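Local coordinates for inositol monophosphatase family protein (Staphylococcus aureus subsp. aureus MSSA476, PDB 4I3Y) that probably hydrolyses inositol monophosphates to inositol and phosphate in a magnesium-dependent reaction that lithium inhibits, at residues D9-L12 / Q13-D16; L48-N51 / V52-Q55; T99-L102 / V103-E107; M230-L233 / D234-I238; I247-K251 / A252-T256. All blocks are in the same frame, centred on the assembly; numbering follows the deposited sequence.

Contact 1: residues D9-L12 / Q13-D16; sequences DKTL and QQID
T11 receives the amide of Q14 on its hydroxyl, and with that bond helix 12-35 begins. The Q14 N to T11 OG1 distance is 2.8 Å, and the N-H runs fairly straight at 159°. The hydroxyl can accept because T11 OG1 sits between its own backbone N and carbonyl carbon (chi1 75°), turned back over the first helical turn, while the methyl CG2 is left beside the backbone N. This is a classical threonine N-cap, in which a side chain takes the place of the missing preceding turn. The backbone follows directly: I15 N donates to T11 O at 3.0 Å, and D16 N to L12 O at 2.7 Å.

The tight part of the contact lies on the face turned to the protein. There L12 CD2 lies 4.1 Å from I15 CD1, the two side chains meeting at a slant, and I15 CG1 also comes 4.0 Å from K10 CB. M122 and L123 of strand 120-128 pack against this apolar patch, together with F68. D16, also buried, has its carboxylate in a salt bridge with K136 and a hydrogen bond with Y125.

The other side is loose. D9 and K10 precede the helix in an exposed loop, and although the aliphatic root of K10 lies against the turn, its amine leads away. Q13 and Q14 are exposed too. One hydroxyl thus serves an early helical amide in a solvent-rich setting, while the carboxylate of D16, paired inside, probably remains ionised.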
loop_
_atom_site.group_PDB
_atom_site.type_symbol
_atom_site.label_atom_id
_atom_site.label_comp_id
_atom_site.label_asym_id
_atom_site.label_seq_id
_atom_site.Cartn_x
_atom_site.Cartn_y
_atom_site.Cartn_z
ATOM N N ASP A 9 35.242 -3.050 -21.911
ATOM C CA ASP A 9 34.042 -3.672 -22.532
ATOM C C ASP A 9 33.486 -4.759 -21.611
ATOM O O ASP A 9 34.087 -5.821 -21.449
ATOM C CB ASP A 9 34.300 -4.374 -23.869
ATOM C CG ASP A 9 34.518 -3.434 -25.078
ATOM O OD1 ASP A 9 34.305 -2.188 -24.993
ATOM O OD2 ASP A 9 34.922 -4.009 -26.137
ATOM N N LYS A 10 32.310 -4.513 -21.066
ATOM C CA LYS A 10 31.665 -5.426 -20.126
ATOM C C LYS A 10 30.418 -6.093 -20.676
ATOM O O LYS A 10 29.717 -5.542 -21.551
ATOM C CB LYS A 10 31.298 -4.671 -18.869
ATOM C CG LYS A 10 32.496 -4.080 -18.191
ATOM C CD LYS A 10 31.985 -3.009 -17.226
ATOM C CE LYS A 10 33.135 -2.218 -16.645
ATOM N NZ LYS A 10 34.134 -3.226 -16.189
ATOM N N THR A 11 30.113 -7.280 -20.156
ATOM C CA THR A 11 28.877 -7.895 -20.501
ATOM C C THR A 11 27.690 -7.188 -19.779
ATOM O O THR A 11 27.879 -6.517 -18.768
ATOM C CB THR A 11 28.908 -9.397 -20.150
ATOM O OG1 THR A 11 28.773 -9.585 -18.731
ATOM C CG2 THR A 11 30.159 -10.179 -20.812
ATOM N N LEU A 12 26.473 -7.379 -20.244
ATOM C CA LEU A 12 25.326 -6.900 -19.428
ATOM C C LEU A 12 25.344 -7.493 -18.015
ATOM O O LEU A 12 25.052 -6.803 -17.044
ATOM C CB LEU A 12 23.968 -7.191 -20.113
ATOM C CG LEU A 12 23.469 -6.048 -21.009
ATOM C CD1 LEU A 12 22.001 -6.270 -21.267
ATOM C CD2 LEU A 12 23.685 -4.630 -20.484
ATOM N N GLN A 13 25.679 -8.782 -17.902
ATOM C CA GLN A 13 25.706 -9.396 -16.573
ATOM C C GLN A 13 26.755 -8.825 -15.697
ATOM O O GLN A 13 26.514 -8.635 -14.468
ATOM C CB GLN A 13 25.638 -10.966 -16.558
ATOM C CG GLN A 13 25.693 -11.696 -17.880
ATOM C CD GLN A 13 24.638 -11.350 -18.944
ATOM O OE1 GLN A 13 23.401 -11.376 -18.719
ATOM N NE2 GLN A 13 25.133 -11.083 -20.132
ATOM N N GLN A 14 27.902 -8.458 -16.275
ATOM C CA GLN A 14 28.891 -7.731 -15.444
ATOM C C GLN A 14 28.404 -6.362 -15.010
ATOM O O GLN A 14 28.660 -5.893 -13.890
ATOM C CB GLN A 14 30.207 -7.534 -16.180
ATOM C CG GLN A 14 30.912 -8.854 -16.449
ATOM C CD GLN A 14 32.163 -8.646 -17.284
ATOM O OE1 GLN A 14 33.238 -9.114 -16.901
ATOM N NE2 GLN A 14 32.041 -7.957 -18.409
ATOM N N ILE A 15 27.714 -5.693 -15.903
ATOM C CA ILE A 15 27.158 -4.416 -15.467
ATOM C C ILE A 15 26.088 -4.697 -14.376
ATOM O O ILE A 15 26.079 -4.055 -13.313
ATOM C CB ILE A 15 26.587 -3.607 -16.642
ATOM C CG1 ILE A 15 27.658 -3.445 -17.793
ATOM C CG2 ILE A 15 26.015 -2.306 -16.087
ATOM C CD1 ILE A 15 27.128 -2.854 -19.119
ATOM N N ASP A 16 25.196 -5.640 -14.655
ATOM C CA ASP A 16 24.145 -5.947 -13.653
ATOM C C ASP A 16 24.737 -6.263 -12.284
ATOM O O ASP A 16 24.235 -5.775 -11.231
ATOM C CB ASP A 16 23.241 -7.080 -14.127
ATOM C CG ASP A 16 22.113 -7.343 -13.173
ATOM O OD1 ASP A 16 21.304 -6.421 -12.881
ATOM O OD2 ASP A 16 22.040 -8.484 -12.711
#

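Contact 2: residues L48-N51 / V52-Q55; sequences LVTN and VDKQ
T50 gives D53 two hydrogen bonds at the start of helix 51-67, and the torsions of both side chains decide how. With chi1 at 70°, T50 OG1 stands between its backbone N and carbonyl carbon, facing the coming turn. D53 swings its CG beside its own backbone N (chi1 -52°), which returns the carboxylate toward the strand. D53 OD1 then takes two donors from one residue: T50 OG1 at 2.6 Å, arriving nearly along the C-O axis, and T50 N at 2.8 Å, coming from well above the carboxylate plane. T50 OG1 in turn accepts a weak bond from V52 N, 3.0 Å away.

T50 and D53 thereby form a capping box, here placed where strand 48-50 runs straight into a helix. The backbone is carried on by K54 N to T50 O at 3.0 Å and by Q55 N to N51 O at 2.9 Å.

Outside the box, V49 presents its two methyls to different partners. V49 CG2, anti to the backbone N, rests 3.8 Å from D53 CB, whereas V49 CG1 meets the end of the K54 chain, whose NZ is 3.5 Å away. K54 reaches back to V49, bends at its last torsion and crosses it at about a right angle. D53 OD2 is bound by T99 of helix 99-105, and the D53 side chain lies about 4 Å, nearest atoms, from both a phosphate and a magnesium ion.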
loop_
_atom_site.group_PDB
_atom_site.type_symbol
_atom_site.label_atom_id
_atom_site.label_comp_id
_atom_site.label_asym_id
_atom_site.label_seq_id
_atom_site.Cartn_x
_atom_site.Cartn_y
_atom_site.Cartn_z
ATOM N N LEU A 48 8.466 17.571 -2.230
ATOM C CA LEU A 48 9.562 17.395 -1.234
ATOM C C LEU A 48 10.871 16.792 -1.799
ATOM O O LEU A 48 10.838 16.025 -2.756
ATOM C CB LEU A 48 9.064 16.493 -0.115
ATOM C CG LEU A 48 8.422 17.120 1.105
ATOM C CD1 LEU A 48 7.737 18.422 0.798
ATOM C CD2 LEU A 48 7.540 16.154 1.896
ATOM N N VAL A 49 11.997 17.121 -1.168
ATOM C CA VAL A 49 13.295 16.478 -1.439
ATOM C C VAL A 49 14.055 16.393 -0.126
ATOM O O VAL A 49 13.954 17.304 0.707
ATOM C CB VAL A 49 14.150 17.158 -2.586
ATOM C CG1 VAL A 49 14.495 18.636 -2.311
ATOM C CG2 VAL A 49 15.451 16.395 -2.795
ATOM N N THR A 50 14.711 15.263 0.123
ATOM C CA THR A 50 15.444 15.160 1.384
ATOM C C THR A 50 16.927 14.900 1.133
ATOM O O THR A 50 17.362 14.739 -0.005
ATOM C CB THR A 50 14.914 14.006 2.257
ATOM O OG1 THR A 50 15.271 12.747 1.662
ATOM C CG2 THR A 50 13.355 14.131 2.443
ATOM N N ASN A 51 17.671 14.849 2.223
ATOM C CA ASN A 51 19.065 14.504 2.208
ATOM C C ASN A 51 19.222 13.073 1.752
ATOM O O ASN A 51 20.251 12.728 1.179
ATOM C CB ASN A 51 19.621 14.650 3.611
ATOM C CG ASN A 51 19.038 13.627 4.551
ATOM O OD1 ASN A 51 19.765 12.760 5.059
ATOM N ND2 ASN A 51 17.727 13.693 4.787
ATOM N N VAL A 52 18.196 12.237 1.977
ATOM C CA VAL A 52 18.245 10.861 1.487
ATOM C C VAL A 52 18.253 10.857 -0.059
ATOM O O VAL A 52 19.116 10.206 -0.698
ATOM C CB VAL A 52 17.086 10.008 2.027
ATOM C CG1 VAL A 52 17.119 8.584 1.448
ATOM C CG2 VAL A 52 17.034 10.017 3.569
ATOM N N ASP A 53 17.276 11.541 -0.667
ATOM C CA ASP A 53 17.255 11.674 -2.128
ATOM C C ASP A 53 18.629 12.184 -2.621
ATOM O O ASP A 53 19.218 11.600 -3.523
ATOM C CB ASP A 53 16.185 12.694 -2.621
ATOM C CG ASP A 53 14.783 12.449 -2.068
ATOM O OD1 ASP A 53 14.568 12.603 -0.816
ATOM O OD2 ASP A 53 13.887 12.112 -2.913
ATOM N N LYS A 54 19.084 13.320 -2.076
ATOM C CA LYS A 54 20.329 13.996 -2.537
ATOM C C LYS A 54 21.614 13.168 -2.396
ATOM O O LYS A 54 22.376 13.019 -3.382
ATOM C CB LYS A 54 20.483 15.324 -1.840
ATOM C CG LYS A 54 19.348 16.312 -2.146
ATOM C CD LYS A 54 19.717 17.680 -1.569
ATOM C CE LYS A 54 19.007 18.831 -2.241
ATOM N NZ LYS A 54 17.844 19.214 -1.385
ATOM N N GLN A 55 21.810 12.545 -1.234
ATOM C CA GLN A 55 22.950 11.608 -1.053
ATOM C C GLN A 55 22.963 10.356 -1.950
ATOM O O GLN A 55 24.007 10.004 -2.549
ATOM C CB GLN A 55 23.050 11.151 0.391
ATOM C CG GLN A 55 23.566 12.225 1.326
ATOM C CD GLN A 55 24.968 12.682 0.917
ATOM O OE1 GLN A 55 25.171 13.850 0.558
ATOM N NE2 GLN A 55 25.922 11.744 0.901
#

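Contact 3: residues T99-L102 / V103-E107; sequences TANL and VKQQE. With PO4 (phosphate ion), chain C.
This is a local contact within one short helix, 99-105, which follows the metal-bearing strand 89-97 and precedes strand 110-117 in the chain, with a phosphate ion at its N-terminal end. T99 makes the link to that ion. Its amide donates to phosphate O2 at 3.0 Å, and G98 N binds the ion as well, so the start of the helix offers backbone N-H groups to an anion, a setting in which the helix dipole should be favourable. T99 OG1 lies beside its own backbone N (chi1 -51°), on the phosphate side, only 2.5 Å from O4; this very short approach does not settle the proton, since D53 OD2 is another acceptor. A magnesium ion lies about 4 Å from the T99 side chain, nearest atoms, which places this end at the active site expected for the family.

Along the helix, V103 N reaches T99 O at 2.9 Å and K104 N reaches A100 O at 2.9 Å, the latter almost straight at 173°. The pattern then frays. Q105 N still bonds N101 O at 2.7 Å, but Q106 N meets L102 O from above the carbonyl plane, and Q106, with positive phi, ends the helix. N101 and Q105 lie side by side, their amide planes close to perpendicular.

N101, K104 and E107 carry their polar ends to R186, D160 and Q202 of the second subunit, and F183 of that subunit makes a cation-pi contact with K104. Within the chain, L102 and V103 lie against strand 48-50, and I34 of helix 12-35 also touches L102.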
loop_
_atom_site.group_PDB
_atom_site.type_symbol
_atom_site.label_atom_id
_atom_site.label_comp_id
_atom_site.label_asym_id
_atom_site.label_seq_id
_atom_site.Cartn_x
_atom_site.Cartn_y
_atom_site.Cartn_z
ATOM N N THR A 99 9.129 10.136 -2.457
ATOM C CA THR A 99 9.663 10.974 -1.375
ATOM C C THR A 99 8.604 11.317 -0.317
ATOM O O THR A 99 8.907 11.344 0.872
ATOM C CB THR A 99 10.320 12.256 -1.958
ATOM O OG1 THR A 99 11.239 11.856 -2.994
ATOM C CG2 THR A 99 11.105 12.980 -0.911
ATOM N N ALA A 100 7.348 11.575 -0.740
ATOM C CA ALA A 100 6.304 11.921 0.232
ATOM C C ALA A 100 6.112 10.743 1.183
ATOM O O ALA A 100 6.068 10.929 2.371
ATOM C CB ALA A 100 4.971 12.334 -0.463
ATOM N N ASN A 101 6.060 9.512 0.645
ATOM C CA ASN A 101 5.920 8.322 1.484
ATOM C C ASN A 101 7.152 8.122 2.341
ATOM O O ASN A 101 7.035 7.716 3.493
ATOM C CB ASN A 101 5.732 7.061 0.623
ATOM C CG ASN A 101 4.360 6.955 0.050
ATOM O OD1 ASN A 101 3.428 7.655 0.485
ATOM N ND2 ASN A 101 4.214 6.114 -0.951
ATOM N N LEU A 102 8.341 8.344 1.790
ATOM C CA LEU A 102 9.553 8.329 2.674
ATOM C C LEU A 102 9.421 9.230 3.893
ATOM O O LEU A 102 9.690 8.797 5.032
ATOM C CB LEU A 102 10.824 8.705 1.857
ATOM C CG LEU A 102 12.095 9.013 2.668
ATOM C CD1 LEU A 102 12.471 7.817 3.485
ATOM C CD2 LEU A 102 13.270 9.500 1.843
ATOM N N VAL A 103 8.995 10.487 3.674
ATOM C CA VAL A 103 8.946 11.497 4.725
ATOM C C VAL A 103 7.836 11.171 5.701
ATOM O O VAL A 103 8.055 11.180 6.921
ATOM C CB VAL A 103 8.749 12.948 4.119
ATOM C CG1 VAL A 103 8.404 13.989 5.181
ATOM C CG2 VAL A 103 9.982 13.411 3.360
ATOM N N LYS A 104 6.621 10.939 5.175
ATOM C CA LYS A 104 5.448 10.675 6.041
ATOM C C LYS A 104 5.427 9.265 6.640
ATOM O O LYS A 104 4.861 9.053 7.709
ATOM C CB LYS A 104 4.126 10.945 5.288
ATOM C CG LYS A 104 3.971 12.377 4.791
ATOM C CD LYS A 104 3.957 13.396 5.940
ATOM C CE LYS A 104 4.170 14.839 5.411
ATOM N NZ LYS A 104 3.945 15.850 6.494
ATOM N N GLN A 105 6.004 8.273 5.956
ATOM C CA GLN A 105 5.757 6.926 6.398
ATOM C C GLN A 105 6.996 6.083 6.601
ATOM O O GLN A 105 6.915 4.987 7.228
ATOM C CB GLN A 105 4.850 6.194 5.398
ATOM C CG GLN A 105 3.516 6.900 5.009
ATOM C CD GLN A 105 2.623 5.885 4.266
ATOM O OE1 GLN A 105 2.383 5.990 3.027
ATOM N NE2 GLN A 105 2.216 4.846 4.987
ATOM N N GLN A 106 8.112 6.500 6.002
ATOM C CA GLN A 106 9.302 5.632 5.922
ATOM C C GLN A 106 8.983 4.251 5.369
ATOM O O GLN A 106 9.582 3.260 5.760
ATOM C CB GLN A 106 10.010 5.520 7.272
ATOM C CG GLN A 106 10.784 6.770 7.568
ATOM C CD GLN A 106 10.469 7.310 8.905
ATOM O OE1 GLN A 106 9.302 7.242 9.368
ATOM N NE2 GLN A 106 11.492 7.884 9.561
ATOM N N GLU A 107 8.088 4.201 4.394
ATOM C CA GLU A 107 7.693 2.948 3.835
ATOM C C GLU A 107 7.118 3.280 2.480
ATOM O O GLU A 107 6.747 4.429 2.238
ATOM C CB GLU A 107 6.611 2.269 4.689
ATOM C CG GLU A 107 6.371 0.842 4.251
ATOM C CD GLU A 107 5.526 0.042 5.229
ATOM O OE1 GLU A 107 5.279 0.483 6.362
ATOM O OE2 GLU A 107 5.146 -1.081 4.867
HETATM P P PO4 C . 9.707 11.741 -6.239
HETATM O O1 PO4 C . 9.134 12.981 -6.936
HETATM O O2 PO4 C . 8.704 11.135 -5.223
HETATM O O3 PO4 C . 9.987 10.767 -7.358
HETATM O O4 PO4 C . 10.940 12.222 -5.407
#

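Contact 4: residues M230-L233 / D234-I238; sequences MTTL and DGKAI
T232 O is gripped from two faces of its carbonyl plane. T231 OG1, from the preceding residue, donates to it at 2.8 Å, and G235 N reaches it from the other face at 2.9 Å. The hydroxyl of T232 also accepts: K236 N donates to T232 OG1 at 3.0 Å, and D234 N adds a weak bond. T232 OG1 stands between its backbone N and carbonyl carbon (chi1 70°), facing the amides of the turn, and T232 CG2 is left beside the backbone N, where it meets A237 O at 3.4 Å.

The chain from T232 to G235 is a type I beta turn that leads out of strand 229-232, the edge strand of its sheet within this chain. G235 has positive phi, a conformation that suits glycine. Past the turn the chain doubles back: T232 N donates to K236 O at 2.8 Å and fixes the return.

Beyond it, I238 lies against the strand. Its CD1 lies 3.9 Å from M230 CG, the two side chains crossing at about a right angle, and F220 and F246 pack on both residues. M230 is fully extended, with CG anti to the backbone N (chi1 174°), which also carries its CE near I238 CD1. A water joins the backbones nearby, donating to M230 O and accepting from I238 N at 2.9 Å.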
loop_
_atom_site.group_PDB
_atom_site.type_symbol
_atom_site.label_atom_id
_atom_site.label_comp_id
_atom_site.label_asym_id
_atom_site.label_seq_id
_atom_site.Cartn_x
_atom_site.Cartn_y
_atom_site.Cartn_z
ATOM N N MET A 230 2.670 -0.351 -21.967
ATOM C CA MET A 230 3.091 0.891 -21.353
ATOM C C MET A 230 3.102 1.932 -22.440
ATOM O O MET A 230 3.876 1.811 -23.407
ATOM C CB MET A 230 4.450 0.765 -20.707
ATOM C CG MET A 230 5.021 2.079 -20.162
ATOM S SD MET A 230 6.600 1.770 -19.281
ATOM C CE MET A 230 7.131 3.450 -19.077
ATOM N N THR A 231 2.192 2.907 -22.319
ATOM C CA THR A 231 1.920 3.862 -23.408
ATOM C C THR A 231 1.583 5.258 -22.848
ATOM O O THR A 231 1.381 5.470 -21.629
ATOM C CB THR A 231 0.702 3.398 -24.260
ATOM O OG1 THR A 231 -0.518 3.502 -23.493
ATOM C CG2 THR A 231 0.857 1.969 -24.740
ATOM N N THR A 232 1.521 6.228 -23.737
ATOM C CA THR A 232 0.970 7.517 -23.373
ATOM C C THR A 232 -0.566 7.284 -23.249
ATOM O O THR A 232 -1.098 6.220 -23.610
ATOM C CB THR A 232 1.218 8.548 -24.482
ATOM O OG1 THR A 232 0.388 8.193 -25.582
ATOM C CG2 THR A 232 2.692 8.541 -24.929
ATOM N N LEU A 233 -1.285 8.261 -22.731
ATOM C CA LEU A 233 -2.695 8.045 -22.482
ATOM C C LEU A 233 -3.477 8.169 -23.817
ATOM O O LEU A 233 -4.702 7.941 -23.877
ATOM C CB LEU A 233 -3.190 8.974 -21.386
ATOM C CG LEU A 233 -2.522 8.797 -20.021
ATOM C CD1 LEU A 233 -3.024 9.853 -19.040
ATOM C CD2 LEU A 233 -2.746 7.423 -19.417
ATOM N N ASP A 234 -2.731 8.502 -24.878
ATOM C CA ASP A 234 -3.188 8.435 -26.286
ATOM C C ASP A 234 -2.878 7.110 -26.949
ATOM O O ASP A 234 -3.041 6.967 -28.151
ATOM C CB ASP A 234 -2.459 9.492 -27.079
ATOM C CG ASP A 234 -3.115 10.830 -26.997
ATOM O OD1 ASP A 234 -4.218 10.974 -26.447
ATOM O OD2 ASP A 234 -2.509 11.770 -27.513
ATOM N N GLY A 235 -2.372 6.163 -26.175
ATOM C CA GLY A 235 -1.893 4.882 -26.697
ATOM C C GLY A 235 -0.582 4.855 -27.512
ATOM O O GLY A 235 -0.302 3.849 -28.145
ATOM N N LYS A 236 0.245 5.898 -27.443
ATOM C CA LYS A 236 1.456 5.954 -28.238
ATOM C C LYS A 236 2.687 5.513 -27.435
ATOM O O LYS A 236 2.609 5.336 -26.215
ATOM C CB LYS A 236 1.649 7.387 -28.801
ATOM C CG LYS A 236 0.958 7.653 -30.140
ATOM C CD LYS A 236 -0.293 8.465 -29.885
ATOM C CE LYS A 236 -0.019 9.968 -29.871
ATOM N NZ LYS A 236 -0.214 10.575 -31.224
ATOM N N ALA A 237 3.829 5.342 -28.111
ATOM C CA ALA A 237 5.134 5.188 -27.424
ATOM C C ALA A 237 5.480 6.463 -26.660
ATOM O O ALA A 237 5.156 7.572 -27.092
ATOM C CB ALA A 237 6.242 4.855 -28.417
ATOM N N ILE A 238 6.137 6.283 -25.517
ATOM C CA ILE A 238 6.611 7.370 -24.696
ATOM C C ILE A 238 8.063 7.613 -24.962
ATOM O O ILE A 238 8.875 6.677 -25.010
ATOM C CB ILE A 238 6.478 7.014 -23.178
ATOM C CG1 ILE A 238 5.033 6.593 -22.857
ATOM C CG2 ILE A 238 6.979 8.151 -22.302
ATOM C CD1 ILE A 238 4.903 5.678 -21.663
HETATM O O HOH W 1 5.998 3.648 -24.342
#

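Contact 5: residues I247-K251 / A252-T256; sequences IISNK and ACHET
N250 organises the strand-to-helix turn between strand 246-249 and helix 254-262, in which C253 holds the N-cap position. Its side-chain carbonyl takes the clearest bond across the turn: A252 N donates to N250 OD1 at 3.0 Å with a 170° N-H angle, arriving in the carbonyl plane on a lone pair. N250 CG, anti to the backbone N (chi1 -167°), carries the amide to A252 N, and OD1 also accepts from L156 N while ND2 donates to P154 O.

The backbone carbonyl of N250 has three donors, two of them weak. S249 OG donates to N250 O at 2.5 Å, within its own segment, while C253 N and H254 N approach N250 O at 3.4 Å each and form the weak bonds. K251 NZ forms a salt bridge with E152, outside the two segments.

The ring nitrogen ND1 of H254 is less well provided. The ring is met at the edge by S249 CB and by I247 CG2, and T231 and K229 of strand 229-232 also lie against the residue. H254 ND1 is buried by this contact and has no polar partner in the model; its near neighbour is the methyl I247 CG2, 3.9 Å away.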
loop_
_atom_site.group_PDB
_atom_site.type_symbol
_atom_site.label_atom_id
_atom_site.label_comp_id
_atom_site.label_asym_id
_atom_site.label_seq_id
_atom_site.Cartn_x
_atom_site.Cartn_y
_atom_site.Cartn_z
ATOM N N ILE A 247 0.321 5.225 -18.868
ATOM C CA ILE A 247 -0.279 4.096 -18.231
ATOM C C ILE A 247 0.689 2.903 -18.336
ATOM O O ILE A 247 1.331 2.717 -19.353
ATOM C CB ILE A 247 -1.637 3.724 -18.896
ATOM C CG1 ILE A 247 -2.209 2.453 -18.250
ATOM C CG2 ILE A 247 -1.463 3.556 -20.431
ATOM C CD1 ILE A 247 -3.711 2.195 -18.509
ATOM N N ILE A 248 0.876 2.159 -17.259
ATOM C CA ILE A 248 1.380 0.764 -17.381
ATOM C C ILE A 248 0.209 -0.188 -17.059
ATOM O O ILE A 248 -0.471 -0.006 -16.038
ATOM C CB ILE A 248 2.632 0.504 -16.520
ATOM C CG1 ILE A 248 3.151 -0.926 -16.796
ATOM C CG2 ILE A 248 2.361 0.850 -15.036
ATOM C CD1 ILE A 248 4.538 -1.105 -16.217
ATOM N N SER A 249 -0.059 -1.170 -17.935
ATOM C CA SER A 249 -1.270 -1.983 -17.797
ATOM C C SER A 249 -1.099 -3.399 -18.222
ATOM O O SER A 249 -0.322 -3.730 -19.140
ATOM C CB SER A 249 -2.417 -1.350 -18.632
ATOM O OG SER A 249 -3.493 -2.256 -18.816
ATOM N N ASN A 250 -1.803 -4.280 -17.544
ATOM C CA ASN A 250 -2.065 -5.609 -18.082
ATOM C C ASN A 250 -2.609 -5.506 -19.551
ATOM O O ASN A 250 -3.368 -4.582 -19.844
ATOM C CB ASN A 250 -3.107 -6.279 -17.185
ATOM C CG ASN A 250 -3.237 -7.776 -17.444
ATOM O OD1 ASN A 250 -3.841 -8.199 -18.441
ATOM N ND2 ASN A 250 -2.701 -8.588 -16.508
ATOM N N LYS A 251 -2.289 -6.488 -20.438
ATOM C CA LYS A 251 -2.746 -6.419 -21.839
ATOM C C LYS A 251 -4.301 -6.435 -21.921
ATOM O O LYS A 251 -4.864 -5.780 -22.758
ATOM C CB LYS A 251 -2.201 -7.578 -22.648
ATOM C CG LYS A 251 -2.711 -8.950 -22.205
ATOM C CD LYS A 251 -1.798 -10.044 -22.785
ATOM C CE LYS A 251 -2.398 -11.411 -22.495
ATOM N NZ LYS A 251 -1.468 -12.498 -22.909
ATOM N N ALA A 252 -4.990 -7.137 -21.010
ATOM C CA ALA A 252 -6.414 -7.320 -21.175
ATOM C C ALA A 252 -7.289 -6.140 -20.712
ATOM O O ALA A 252 -8.502 -6.145 -20.934
ATOM C CB ALA A 252 -6.855 -8.634 -20.543
ATOM N N CYS A 253 -6.710 -5.117 -20.097
ATOM C CA CYS A 253 -7.538 -3.969 -19.619
ATOM C C CYS A 253 -7.003 -2.605 -20.100
ATOM O O CYS A 253 -7.600 -1.535 -19.852
ATOM C CB CYS A 253 -7.688 -3.995 -18.085
ATOM S SG CYS A 253 -6.135 -3.928 -17.151
ATOM N N HIS A 254 -5.922 -2.641 -20.860
ATOM C CA HIS A 254 -5.279 -1.403 -21.339
ATOM C C HIS A 254 -6.261 -0.523 -22.153
ATOM O O HIS A 254 -6.486 0.680 -21.857
ATOM C CB HIS A 254 -4.060 -1.802 -22.162
ATOM C CG HIS A 254 -3.404 -0.687 -22.924
ATOM N ND1 HIS A 254 -2.720 0.334 -22.314
ATOM C CD2 HIS A 254 -3.278 -0.482 -24.251
ATOM C CE1 HIS A 254 -2.194 1.130 -23.226
ATOM N NE2 HIS A 254 -2.529 0.659 -24.418
ATOM N N GLU A 255 -6.891 -1.144 -23.138
ATOM C CA GLU A 255 -7.751 -0.367 -24.041
ATOM C C GLU A 255 -8.961 0.180 -23.268
ATOM O O GLU A 255 -9.346 1.329 -23.451
ATOM C CB GLU A 255 -8.173 -1.217 -25.246
ATOM C CG GLU A 255 -8.159 -0.441 -26.576
ATOM C CD GLU A 255 -9.164 -1.012 -27.609
ATOM O OE1 GLU A 255 -9.863 -2.020 -27.312
ATOM O OE2 GLU A 255 -9.278 -0.447 -28.723
ATOM N N THR A 256 -9.526 -0.636 -22.384
ATOM C CA THR A 256 -10.719 -0.217 -21.679
ATOM C C THR A 256 -10.344 1.001 -20.817
ATOM O O THR A 256 -11.112 1.960 -20.760
ATOM C CB THR A 256 -11.296 -1.331 -20.781
ATOM O OG1 THR A 256 -11.629 -2.488 -21.560
ATOM C CG2 THR A 256 -12.506 -0.865 -19.926
#

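In the fold
From the N terminus the contacts come in series, none nested and none crossed. Contact 1 caps helix 12-35 far from the rest, its nearest atoms about 17 Å or more from any other contact. Contact 2 turns strand 48-50 into helix 51-67, and contact 3 covers helix 99-105; these two touch, also through T50 CG2 on V103 CG2, beside the magnesium and phosphate ions. Contact 4 closes the loop after strand 229-232, and contact 5 leads strand 246-249 into helix 254-262. Those strands are sheet neighbours, joined by I247 N and T231 O, on the other side of the chain's centre from contact 2.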